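Local structure of Alr4995 protein (Nostoc sp., 6LRF) at residues Ala134-Gly137 with Glu141-Ser144; Ser158-Asp163 with Met306-Gly311. The protein probably acts as a bifunctional arginine dihydrolase and ornithine cyclodeaminase, hydrolysing arginine to ornithine, ammonia and carbon dioxide and converting ornithine to proline. All blocks are in the same frame, centred on the assembly; numbering follows the deposited sequence.

Contact 1. Residues Ala134-Gly137 with Glu141-Ser144; sequences AGYG and ELDS
Tyr136 meets Leu142 where strand 132-136 ends and the chain turns back. Before it, Ala134 bonds to strand 155-160 and Gly135 to Asp122, just before strand 123-125, with Gly135 O accepting from His145 NE2. At Tyr136 the side chain starts toward 141-144, its CB 3.9 Å from Leu142 N. CG stands between the backbone N and the carbonyl carbon (chi1 71°), which turns the ring alongside the leucine, the two side chains running the same way. Leu142 CD1 sits over the middle of one ring face, 4.0 Å from the centroid of the Tyr136 ring and 9° off its normal, a CH-pi contact; nearer the backbone, Leu142 CB lies 4.0 Å from Tyr136 CD2. A branched aliphatic suits this broad face, while the phenol OH goes on to Gly311 O. At Gly137's phi of 136° a side chain would be jammed against the carbonyl O of Tyr136, so glycine suits the strand exit. The returning segment is tied to itself: Glu141 O takes both Ser144 N and Ser144 OG, the hydroxyl at 2.7 Å in the carbonyl plane. The contact packs the exit of strand 132-136 against the lead-in to helix 145-152, with Leu142 touching Ser313 of strand 313-320.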
loop_
_atom_site.group_PDB
_atom_site.type_symbol
_atom_site.label_atom_id
_atom_site.label_comp_id
_atom_site.label_asym_id
_atom_site.label_seq_id
_atom_site.Cartn_x
_atom_site.Cartn_y
_atom_site.Cartn_z
ATOM N N ALA B 134 22.486 35.527 -19.695
ATOM C CA ALA B 134 23.366 34.395 -20.008
ATOM C C ALA B 134 22.854 33.093 -19.422
ATOM O O ALA B 134 22.581 33.017 -18.225
ATOM C CB ALA B 134 24.773 34.648 -19.496
ATOM N N GLY B 135 22.801 32.053 -20.245
ATOM C CA GLY B 135 22.367 30.737 -19.789
ATOM C C GLY B 135 23.493 29.870 -19.251
ATOM O O GLY B 135 24.669 30.093 -19.556
ATOM N N TYR B 136 23.146 28.911 -18.399
ATOM C CA TYR B 136 24.088 27.868 -18.005
ATOM C C TYR B 136 23.250 26.660 -17.658
ATOM O O TYR B 136 22.037 26.778 -17.523
ATOM C CB TYR B 136 24.991 28.293 -16.831
ATOM C CG TYR B 136 24.308 28.412 -15.480
ATOM C CD1 TYR B 136 23.506 29.501 -15.183
ATOM C CD2 TYR B 136 24.471 27.429 -14.506
ATOM C CE1 TYR B 136 22.875 29.614 -13.949
ATOM C CE2 TYR B 136 23.848 27.530 -13.265
ATOM C CZ TYR B 136 23.049 28.624 -12.988
ATOM O OH TYR B 136 22.421 28.739 -11.754
ATOM N N GLY B 137 23.884 25.502 -17.551
ATOM C CA GLY B 137 23.180 24.293 -17.179
ATOM C C GLY B 137 23.565 23.090 -18.022
ATOM O O GLY B 137 23.523 21.971 -17.532
ATOM N N GLU B 141 29.309 27.225 -19.123
ATOM C CA GLU B 141 29.596 27.190 -17.696
ATOM C C GLU B 141 29.256 28.493 -17.005
ATOM O O GLU B 141 29.441 29.586 -17.559
ATOM C CB GLU B 141 31.074 26.887 -17.465
ATOM C CG GLU B 141 31.464 25.461 -17.759
ATOM C CD GLU B 141 31.172 24.513 -16.599
ATOM O OE1 GLU B 141 30.988 24.990 -15.453
ATOM O OE2 GLU B 141 31.137 23.288 -16.845
ATOM N N LEU B 142 28.778 28.363 -15.779
ATOM C CA LEU B 142 28.442 29.495 -14.933
ATOM C C LEU B 142 29.628 30.443 -14.793
ATOM O O LEU B 142 29.475 31.676 -14.813
ATOM C CB LEU B 142 27.984 28.987 -13.559
ATOM C CG LEU B 142 27.662 30.057 -12.518
ATOM C CD1 LEU B 142 26.583 30.999 -13.047
ATOM C CD2 LEU B 142 27.218 29.373 -11.206
ATOM N N ASP B 143 30.822 29.867 -14.693
ATOM C CA ASP B 143 32.034 30.665 -14.541
ATOM C C ASP B 143 32.431 31.508 -15.784
ATOM O O ASP B 143 33.313 32.357 -15.694
ATOM C CB ASP B 143 33.190 29.752 -14.160
ATOM C CG ASP B 143 33.175 29.375 -12.687
ATOM O OD1 ASP B 143 32.391 29.984 -11.924
ATOM O OD2 ASP B 143 33.960 28.479 -12.293
ATOM N N SER B 144 31.808 31.277 -16.933
ATOM C CA SER B 144 32.097 32.125 -18.091
ATOM C C SER B 144 31.429 33.500 -17.970
ATOM O O SER B 144 31.838 34.461 -18.627
ATOM C CB SER B 144 31.660 31.448 -19.396
ATOM O OG SER B 144 30.240 31.349 -19.491
#

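Contact 2. Residues Ser158-Asp163 with Met306-Gly311; sequences SLRLID and MIVDTG
A Schellman motif closes helix 299-310, and Arg160, the final residue of strand 155-160, reaches its last turn, where one carbonyl, that of Asp309, accepts from it. Strand 158-160 and helix 306-310 run at 100° to each other, their axes no nearer than 12.3 Å, a gap that a long side chain can span. Arg160 does so: CG is anti to the backbone N (chi1 -176°) and the chain stays extended to NE. Arg160 NH1 gives a hydrogen bond of 3.2 Å to Asp309 O, bent to 149° at the hydrogen. The acceptor lies near the guanidinium plane, but the donor stands well above the carbonyl plane. Val308 O lies over a guanidinium face, 3.2 Å from Arg160 NH2 but at too poor an angle for a bond; this oxygen accepts from Gly311 N. Gly311, with its positive phi, suits the helix end because a side chain would strike the preceding carbonyl, and its CA comes 3.8 Å from Arg160 NH1. A water in the guanidinium plane accepts from Arg160 NH2 at 2.8 Å and donates to Asp309 OD1 at 2.9 Å. A leucine in place of Arg160 would probably leave Asp309 O without this donor and break the water-mediated link to Asp309 OD1. The positive group probably meets the negative end of the helix dipole favourably, with Asp309 balancing it through water rather than by direct contact.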
loop_
_atom_site.group_PDB
_atom_site.type_symbol
_atom_site.label_atom_id
_atom_site.label_comp_id
_atom_site.label_asym_id
_atom_site.label_seq_id
_atom_site.Cartn_x
_atom_site.Cartn_y
_atom_site.Cartn_z
ATOM N N SER B 158 22.343 35.810 -14.919
ATOM C CA SER B 158 22.492 34.369 -15.152
ATOM C C SER B 158 21.172 33.624 -15.020
ATOM O O SER B 158 20.453 33.804 -14.032
ATOM C CB SER B 158 23.515 33.774 -14.180
ATOM O OG SER B 158 24.758 34.459 -14.276
ATOM N N LEU B 159 20.864 32.779 -16.002
ATOM C CA LEU B 159 19.655 31.945 -15.979
ATOM C C LEU B 159 20.037 30.479 -16.059
ATOM O O LEU B 159 20.879 30.101 -16.893
ATOM C CB LEU B 159 18.711 32.281 -17.144
ATOM C CG LEU B 159 18.202 33.713 -17.266
ATOM C CD1 LEU B 159 17.368 33.858 -18.546
ATOM C CD2 LEU B 159 17.372 34.128 -16.055
ATOM N N ARG B 160 19.424 29.643 -15.214
ATOM C CA ARG B 160 19.727 28.216 -15.261
ATOM C C ARG B 160 18.724 27.438 -16.102
ATOM O O ARG B 160 17.510 27.524 -15.891
ATOM C CB ARG B 160 19.783 27.606 -13.862
ATOM C CG ARG B 160 20.199 26.148 -13.921
ATOM C CD ARG B 160 19.960 25.423 -12.622
ATOM N NE ARG B 160 20.444 24.058 -12.738
ATOM C CZ ARG B 160 20.308 23.142 -11.790
ATOM N NH1 ARG B 160 19.693 23.454 -10.659
ATOM N NH2 ARG B 160 20.791 21.923 -11.979
ATOM N N LEU B 161 19.258 26.672 -17.050
ATOM C CA LEU B 161 18.479 25.796 -17.904
ATOM C C LEU B 161 18.376 24.429 -17.257
ATOM O O LEU B 161 19.398 23.884 -16.848
ATOM C CB LEU B 161 19.137 25.665 -19.285
ATOM C CG LEU B 161 19.305 26.941 -20.112
ATOM C CD1 LEU B 161 20.331 26.729 -21.226
ATOM C CD2 LEU B 161 17.959 27.375 -20.682
ATOM N N ILE B 162 17.165 23.860 -17.209
ATOM C CA ILE B 162 16.924 22.592 -16.499
ATOM C C ILE B 162 16.269 21.511 -17.347
ATOM O O ILE B 162 16.103 20.388 -16.890
ATOM C CB ILE B 162 16.026 22.805 -15.271
ATOM C CG1 ILE B 162 14.696 23.420 -15.712
ATOM C CG2 ILE B 162 16.716 23.698 -14.257
ATOM C CD1 ILE B 162 13.699 23.575 -14.605
ATOM N N ASP B 163 15.889 21.857 -18.572
ATOM C CA ASP B 163 15.263 20.916 -19.499
ATOM C C ASP B 163 16.210 20.638 -20.674
ATOM O O ASP B 163 16.491 21.527 -21.484
ATOM C CB ASP B 163 13.926 21.478 -20.000
ATOM C CG ASP B 163 13.098 20.447 -20.775
ATOM O OD1 ASP B 163 13.679 19.614 -21.507
ATOM O OD2 ASP B 163 11.851 20.478 -20.658
HETATM N N MSE B 306 24.916 18.532 -4.061
HETATM C CA MSE B 306 24.161 19.653 -3.522
HETATM C C MSE B 306 24.474 20.951 -4.235
HETATM O O MSE B 306 23.577 21.716 -4.528
HETATM C CB MSE B 306 24.447 19.835 -2.037
HETATM C CG MSE B 306 23.694 18.875 -1.162
HETATM SE SE MSE B 306 24.425 18.887 0.653
HETATM C CE MSE B 306 23.000 17.825 1.506
ATOM N N ILE B 307 25.757 21.211 -4.451
ATOM C CA ILE B 307 26.189 22.403 -5.158
ATOM C C ILE B 307 25.449 22.515 -6.501
ATOM O O ILE B 307 24.723 23.485 -6.741
ATOM C CB ILE B 307 27.725 22.384 -5.370
ATOM C CG1 ILE B 307 28.443 22.472 -4.018
ATOM C CG2 ILE B 307 28.147 23.510 -6.300
ATOM C CD1 ILE B 307 29.966 22.384 -4.091
ATOM N N VAL B 308 25.561 21.492 -7.345
ATOM C CA VAL B 308 24.942 21.537 -8.678
ATOM C C VAL B 308 23.403 21.525 -8.645
ATOM O O VAL B 308 22.745 22.229 -9.430
ATOM C CB VAL B 308 25.439 20.367 -9.562
ATOM C CG1 VAL B 308 24.732 20.363 -10.906
ATOM C CG2 VAL B 308 26.932 20.459 -9.751
ATOM N N ASP B 309 22.826 20.740 -7.740
ATOM C CA ASP B 309 21.367 20.625 -7.674
ATOM C C ASP B 309 20.701 21.923 -7.245
ATOM O O ASP B 309 19.594 22.225 -7.686
ATOM C CB ASP B 309 20.955 19.496 -6.723
ATOM C CG ASP B 309 21.099 18.117 -7.359
ATOM O OD1 ASP B 309 21.653 18.027 -8.479
ATOM O OD2 ASP B 309 20.669 17.118 -6.743
ATOM N N THR B 310 21.385 22.677 -6.386
ATOM C CA THR B 310 20.881 23.950 -5.858
ATOM C C THR B 310 21.054 25.112 -6.860
ATOM O O THR B 310 20.422 26.166 -6.732
ATOM C CB THR B 310 21.589 24.293 -4.526
ATOM O OG1 THR B 310 21.464 23.184 -3.621
ATOM C CG2 THR B 310 20.996 25.542 -3.871
ATOM N N GLY B 311 21.896 24.918 -7.872
ATOM C CA GLY B 311 22.036 25.922 -8.916
ATOM C C GLY B 311 23.424 26.517 -9.057
ATOM O O GLY B 311 23.608 27.524 -9.752
HETATM O O HOH W 1 20.667 19.280 -10.945
#

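How the contacts relate
Contacts 1 and 2, with centres about 10 Å apart, share one mixed sheet, in which strands 132-136 and 155-160 are parallel neighbours; Ala134 O and Leu159 N, 2.8 Å apart, probably form one of the bonds between them. Tyr136 links the two contacts most directly. Tyr136 OH lies 2.6 Å from Gly311 O, probably a hydrogen bond, to the glycine that closes the Schellman motif, and Tyr136 CZ packs 3.5 Å from Arg160 CB. Adjacent strands thus send a phenol and a guanidinium to the same helix end. Leu142 CD1 also reaches Ser158 OG, at 4.1 Å. Contact 2, with the Tyr136 bond to Gly311, ties the dimethylarginine dimethylhydrolase family region to the LOR/SDH region; contact 1 lies wholly within the former.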